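Local coordinates for protein 6-phosphofructokinase isozyme 2 (Escherichia coli, PDB 3UMO) that catalyses the ATP-dependent phosphorylation of D-fructose 6-phosphate to fructose 1,6-bisphosphate, the first committing step of glycolysis, as a homodimer, at residues R277-A281 with I303-S308; L225-G229 with Q240-P244. All coordinates share one frame; numbering follows the deposited sequence.

Contact 1: residues R277-A281 with I303-S308; sequences RFGVA and IYAYLS. With ATP (adenosine-5'-triphosphate), chain E.
F278 and Y304 make the aromatic contact between helices 272-286 and 297-307. It is a T-shaped pair: the edge of F278 points at the face of Y304. The planes stand at 89° and the centroids are 5.5 Å apart. F278 CD1 leads, 3.8 Å from Y304 CD1. The Y304 ring is swung anti to its own backbone N (chi1 -180°), which lays it along the 277-281 backbone, with CD1 3.7 Å from F278 CA. On the far side from F278, S308 OG sits over the middle of the Y304 ring while bonding to Y304 O.

Among the apolar contacts, A281 and I303 are buried. The methyl of A281 fits against I303 and Y304, with A281 CB 3.7 Å from I303 CG2. V280 CG1 meets L307 CD1 at 4.1 Å. The same L307 methyl packs on a backbone carbonyl, with CD1 3.4 Å from R277 O.

The polar contacts gather at the C-terminal end of helix 297-307. L307 O is above the guanidinium face of R277. R277 NH1 is 3.0 Å from L307 O, but the angle is too poor for a hydrogen bond. A water donates to L307 O; its link to NH1 is doubtful. NH2 of R277 forms a salt bridge with E273.

V280 O receives a weak hydrogen bond from ATP O2'. The short segments cross at 137°. This helix pair belongs to the ribokinase-family fold, and one of its members lines the ATP pocket at V280.

Contact 2: residues L225-G229 with Q240-P244; sequences LGPQG and QVVPP. With ATP (adenosine-5'-triphosphate), chain E.
G229 meets V241 and P243 where the loop between strands 221-224 and 230-233 passes the end of strand 238-241. These strands form a three-stranded antiparallel sheet, and the loop is part of the ATP site of the ribokinase-family fold. G229 CA comes tightly against V241 O, in a CA-H...O contact at 3.2 Å. The P243 ring lies beside the loop, with CD 3.3 Å from P227 O and also close to G229 N.

The loop also grips ATP directly. G226 N donates to ATP O2A at 2.8 Å, and ATP O3' donates to G229 O at 2.7 Å. P227 CA lies 3.6 Å from ATP C6.

Q240 reaches the loop with an extended side chain. Its CG is anti to the backbone N (chi1 -178°), and the chain runs out so that NE2 gives a weak but fairly straight hydrogen bond to Q228 O (160° at the hydrogen). L225 CD1 touches the same NE2, the two side chains crossing at about a right angle. NE2 also donates to a water. V242 adds apolar cover, its CG2 3.7 Å from Q228 O.

Backbone bonds within the loop set its shape: L225 N to G229 O, Q228 N to L225 O and G229 N to G226 O. G226 and G229 both have positive phi. V241 pairs with A230 through the backbone.

Further out, V242 packs on V242 of the second subunit, and Q228 NE2 bonds to P227 O of that subunit.

Overall arrangement
Contact 2 closes along the chain before contact 1 opens, and their centres are about 10 Å apart. They touch directly. L307 CD2 is 3.3 Å from V242 O, Y306 CE2 is 3.5 Å from P244 CB, and I303 CG2 is 3.7 Å from P244 CD. V280 CG2 is 3.8 Å from V241 O. Segment 240-244 therefore runs against both helices of contact 1. The two contacts meet the same ATP: 225-229 holds its alpha phosphate and ribose, and 277-281 reaches the ribose from helix 272-286. S284 of that helix also bonds to ATP. The V280 side chain is about 13 Å from the bound magnesium ion, and that of P227 about 9 Å.

Contact 1: residues R277-A281 with I303-S308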
# COMPACT_ATOMS: atom_id res chain seq x y z
N ARG A 277 35.46 -11.06 0.00
CA ARG A 277 35.16 -11.04 -1.42
C ARG A 277 34.18 -12.15 -1.80
O ARG A 277 33.21 -11.91 -2.51
CB ARG A 277 36.42 -11.19 -2.26
CG ARG A 277 37.27 -9.96 -2.32
CD ARG A 277 38.34 -10.13 -3.40
NE ARG A 277 39.44 -9.17 -3.30
CZ ARG A 277 39.33 -7.86 -3.51
NH1 ARG A 277 38.16 -7.33 -3.82
NH2 ARG A 277 40.40 -7.08 -3.39
N PHE A 278 34.44 -13.37 -1.33
CA PHE A 278 33.58 -14.50 -1.65
C PHE A 278 32.22 -14.31 -0.99
O PHE A 278 31.18 -14.65 -1.57
CB PHE A 278 34.22 -15.81 -1.18
CG PHE A 278 33.63 -17.03 -1.82
CD1 PHE A 278 33.59 -17.16 -3.19
CD2 PHE A 278 33.14 -18.07 -1.03
CE1 PHE A 278 33.05 -18.30 -3.79
CE2 PHE A 278 32.60 -19.21 -1.63
CZ PHE A 278 32.55 -19.32 -3.00
N GLY A 279 32.22 -13.74 0.22
CA GLY A 279 30.98 -13.42 0.91
C GLY A 279 30.12 -12.44 0.13
O GLY A 279 28.91 -12.65 -0.04
N VAL A 280 30.72 -11.35 -0.34
CA VAL A 280 29.99 -10.38 -1.14
C VAL A 280 29.52 -11.00 -2.45
O VAL A 280 28.39 -10.75 -2.89
CB VAL A 280 30.83 -9.10 -1.41
CG1 VAL A 280 30.24 -8.29 -2.57
CG2 VAL A 280 30.90 -8.27 -0.15
N ALA A 281 30.37 -11.82 -3.07
CA ALA A 281 29.99 -12.48 -4.32
C ALA A 281 28.74 -13.34 -4.14
O ALA A 281 27.82 -13.29 -4.96
CB ALA A 281 31.15 -13.31 -4.89
N ILE A 303 30.85 -13.22 -10.09
CA ILE A 303 31.06 -12.02 -9.29
C ILE A 303 32.41 -12.06 -8.58
O ILE A 303 33.15 -11.08 -8.59
CB ILE A 303 29.92 -11.81 -8.27
CG1 ILE A 303 28.60 -11.57 -9.01
CG2 ILE A 303 30.24 -10.63 -7.35
CD1 ILE A 303 27.35 -11.67 -8.13
N TYR A 304 32.75 -13.21 -8.00
CA TYR A 304 34.04 -13.35 -7.32
C TYR A 304 35.22 -13.10 -8.27
O TYR A 304 36.18 -12.44 -7.89
CB TYR A 304 34.16 -14.73 -6.66
CG TYR A 304 35.47 -14.94 -5.94
CD1 TYR A 304 35.70 -14.37 -4.69
CD2 TYR A 304 36.47 -15.72 -6.50
CE1 TYR A 304 36.90 -14.56 -4.03
CE2 TYR A 304 37.67 -15.93 -5.85
CZ TYR A 304 37.88 -15.35 -4.61
OH TYR A 304 39.08 -15.56 -3.97
N ALA A 305 35.13 -13.61 -9.49
CA ALA A 305 36.18 -13.37 -10.49
C ALA A 305 36.36 -11.88 -10.76
O ALA A 305 37.49 -11.38 -10.86
CB ALA A 305 35.88 -14.11 -11.78
N TYR A 306 35.24 -11.16 -10.87
CA TYR A 306 35.26 -9.72 -11.08
C TYR A 306 35.93 -9.01 -9.90
O TYR A 306 36.78 -8.15 -10.10
CB TYR A 306 33.85 -9.19 -11.29
CG TYR A 306 33.71 -7.68 -11.23
CD1 TYR A 306 33.96 -6.89 -12.35
CD2 TYR A 306 33.32 -7.04 -10.06
CE1 TYR A 306 33.83 -5.52 -12.30
CE2 TYR A 306 33.19 -5.67 -10.00
CZ TYR A 306 33.44 -4.91 -11.13
OH TYR A 306 33.31 -3.54 -11.07
N LEU A 307 35.53 -9.37 -8.69
CA LEU A 307 36.10 -8.75 -7.49
C LEU A 307 37.59 -9.05 -7.33
O LEU A 307 38.31 -8.28 -6.69
CB LEU A 307 35.35 -9.22 -6.24
CG LEU A 307 33.86 -8.90 -6.17
CD1 LEU A 307 33.24 -9.62 -4.98
CD2 LEU A 307 33.64 -7.40 -6.07
N SER A 308 38.05 -10.14 -7.93
CA SER A 308 39.44 -10.57 -7.78
C SER A 308 40.31 -10.19 -8.96
O SER A 308 41.51 -10.48 -8.98
CB SER A 308 39.50 -12.09 -7.57
OG SER A 308 38.79 -12.48 -6.41
PG ATP E . 19.38 -10.70 5.31
O1G ATP E . 19.60 -11.50 6.55
O2G ATP E . 19.08 -11.74 4.23
O3G ATP E . 18.29 -9.70 5.43
PB ATP E . 21.53 -9.07 5.82
O1B ATP E . 20.70 -7.80 6.19
O2B ATP E . 22.10 -9.83 7.03
O3B ATP E . 20.72 -10.05 4.85
PA ATP E . 22.98 -7.68 3.75
O1A ATP E . 21.70 -6.97 3.44
O2A ATP E . 24.16 -6.74 4.01
O3A ATP E . 22.80 -8.63 4.97
O5' ATP E . 23.28 -8.68 2.53
C5' ATP E . 24.50 -9.34 2.48
C4' ATP E . 25.27 -9.24 1.24
O4' ATP E . 24.37 -9.48 0.14
C3' ATP E . 25.76 -7.88 0.99
O3' ATP E . 26.96 -7.64 1.63
C2' ATP E . 25.87 -7.84 -0.48
O2' ATP E . 26.96 -8.56 -0.89
C1' ATP E . 24.66 -8.57 -0.90
N9 ATP E . 23.53 -7.66 -1.10
C8 ATP E . 22.54 -7.42 -0.23
N7 ATP E . 21.70 -6.52 -0.80
C5 ATP E . 22.16 -6.21 -2.03
C6 ATP E . 21.70 -5.36 -3.05
N6 ATP E . 20.45 -4.56 -2.89
N1 ATP E . 22.43 -5.28 -4.18
C2 ATP E . 23.55 -5.99 -4.34
N3 ATP E . 24.01 -6.81 -3.39
C4 ATP E . 23.33 -6.94 -2.23
O HOH W 1 37.53 -5.71 -5.67

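Contact 2: residues L225-G229 with Q240-P244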
# COMPACT_ATOMS: atom_id res chain seq x y z
N LEU A 225 26.62 -4.54 4.33
CA LEU A 225 26.12 -3.20 4.04
C LEU A 225 25.11 -3.20 2.89
O LEU A 225 25.00 -2.20 2.17
CB LEU A 225 27.30 -2.31 3.68
CG LEU A 225 28.45 -2.26 4.69
CD1 LEU A 225 29.62 -1.44 4.15
CD2 LEU A 225 27.97 -1.69 6.01
N GLY A 226 24.38 -4.29 2.72
CA GLY A 226 23.40 -4.38 1.65
C GLY A 226 24.07 -4.16 0.29
O GLY A 226 25.08 -4.80 0.00
N PRO A 227 23.54 -3.23 -0.52
CA PRO A 227 24.13 -2.99 -1.85
C PRO A 227 25.54 -2.39 -1.79
O PRO A 227 26.26 -2.40 -2.79
CB PRO A 227 23.16 -2.00 -2.50
CG PRO A 227 22.53 -1.28 -1.35
CD PRO A 227 22.43 -2.30 -0.24
N GLN A 228 25.95 -1.89 -0.63
CA GLN A 228 27.30 -1.35 -0.50
C GLN A 228 28.36 -2.42 -0.25
O GLN A 228 29.56 -2.13 -0.16
CB GLN A 228 27.34 -0.26 0.58
CG GLN A 228 26.66 1.01 0.12
CD GLN A 228 26.52 2.05 1.20
OE1 GLN A 228 26.74 1.77 2.38
NE2 GLN A 228 26.14 3.27 0.80
N GLY A 229 27.93 -3.68 -0.15
CA GLY A 229 28.85 -4.78 0.05
C GLY A 229 29.12 -5.07 1.52
O GLY A 229 28.20 -5.33 2.29
N GLN A 240 37.01 -2.96 2.61
CA GLN A 240 35.64 -2.88 2.14
C GLN A 240 35.58 -3.48 0.75
O GLN A 240 36.45 -3.26 -0.09
CB GLN A 240 35.10 -1.43 2.12
CG GLN A 240 33.63 -1.39 1.66
CD GLN A 240 32.93 -0.06 1.91
OE1 GLN A 240 33.49 0.86 2.51
NE2 GLN A 240 31.67 0.04 1.45
N VAL A 241 34.54 -4.27 0.52
CA VAL A 241 34.32 -4.87 -0.78
C VAL A 241 32.94 -4.48 -1.25
O VAL A 241 31.95 -4.69 -0.54
CB VAL A 241 34.44 -6.40 -0.71
CG1 VAL A 241 34.04 -7.03 -2.05
CG2 VAL A 241 35.85 -6.79 -0.33
N VAL A 242 32.86 -3.90 -2.45
CA VAL A 242 31.59 -3.45 -3.02
C VAL A 242 31.23 -4.35 -4.20
O VAL A 242 32.09 -4.66 -5.03
CB VAL A 242 31.72 -1.99 -3.49
CG1 VAL A 242 30.36 -1.39 -3.86
CG2 VAL A 242 32.38 -1.17 -2.39
N PRO A 243 29.96 -4.77 -4.29
CA PRO A 243 29.53 -5.62 -5.40
C PRO A 243 29.57 -4.85 -6.71
O PRO A 243 29.55 -3.61 -6.71
CB PRO A 243 28.06 -5.94 -5.08
CG PRO A 243 27.80 -5.41 -3.72
CD PRO A 243 28.84 -4.39 -3.41
N PRO A 244 29.60 -5.57 -7.84
CA PRO A 244 29.50 -4.90 -9.13
C PRO A 244 28.11 -4.29 -9.32
O PRO A 244 27.16 -4.70 -8.64
CB PRO A 244 29.73 -6.04 -10.14
CG PRO A 244 29.42 -7.29 -9.39
CD PRO A 244 29.80 -7.02 -7.97
PG ATP E . 19.38 -10.70 5.31
O1G ATP E . 19.60 -11.50 6.55
O2G ATP E . 19.08 -11.74 4.23
O3G ATP E . 18.29 -9.70 5.43
PB ATP E . 21.53 -9.07 5.82
O1B ATP E . 20.70 -7.80 6.19
O2B ATP E . 22.10 -9.83 7.03
O3B ATP E . 20.72 -10.05 4.85
PA ATP E . 22.98 -7.68 3.75
O1A ATP E . 21.70 -6.97 3.44
O2A ATP E . 24.16 -6.74 4.01
O3A ATP E . 22.80 -8.63 4.97
O5' ATP E . 23.28 -8.68 2.53
C5' ATP E . 24.50 -9.34 2.48
C4' ATP E . 25.27 -9.24 1.24
O4' ATP E . 24.37 -9.48 0.14
C3' ATP E . 25.76 -7.88 0.99
O3' ATP E . 26.96 -7.64 1.63
C2' ATP E . 25.87 -7.84 -0.48
O2' ATP E . 26.96 -8.56 -0.89
C1' ATP E . 24.66 -8.57 -0.90
N9 ATP E . 23.53 -7.66 -1.10
C8 ATP E . 22.54 -7.42 -0.23
N7 ATP E . 21.70 -6.52 -0.80
C5 ATP E . 22.16 -6.21 -2.03
C6 ATP E . 21.70 -5.36 -3.05
N6 ATP E . 20.45 -4.56 -2.89
N1 ATP E . 22.43 -5.28 -4.18
C2 ATP E . 23.55 -5.99 -4.34
N3 ATP E . 24.01 -6.81 -3.39
C4 ATP E . 23.33 -6.94 -2.23
O HOH W 2 29.65 1.90 2.32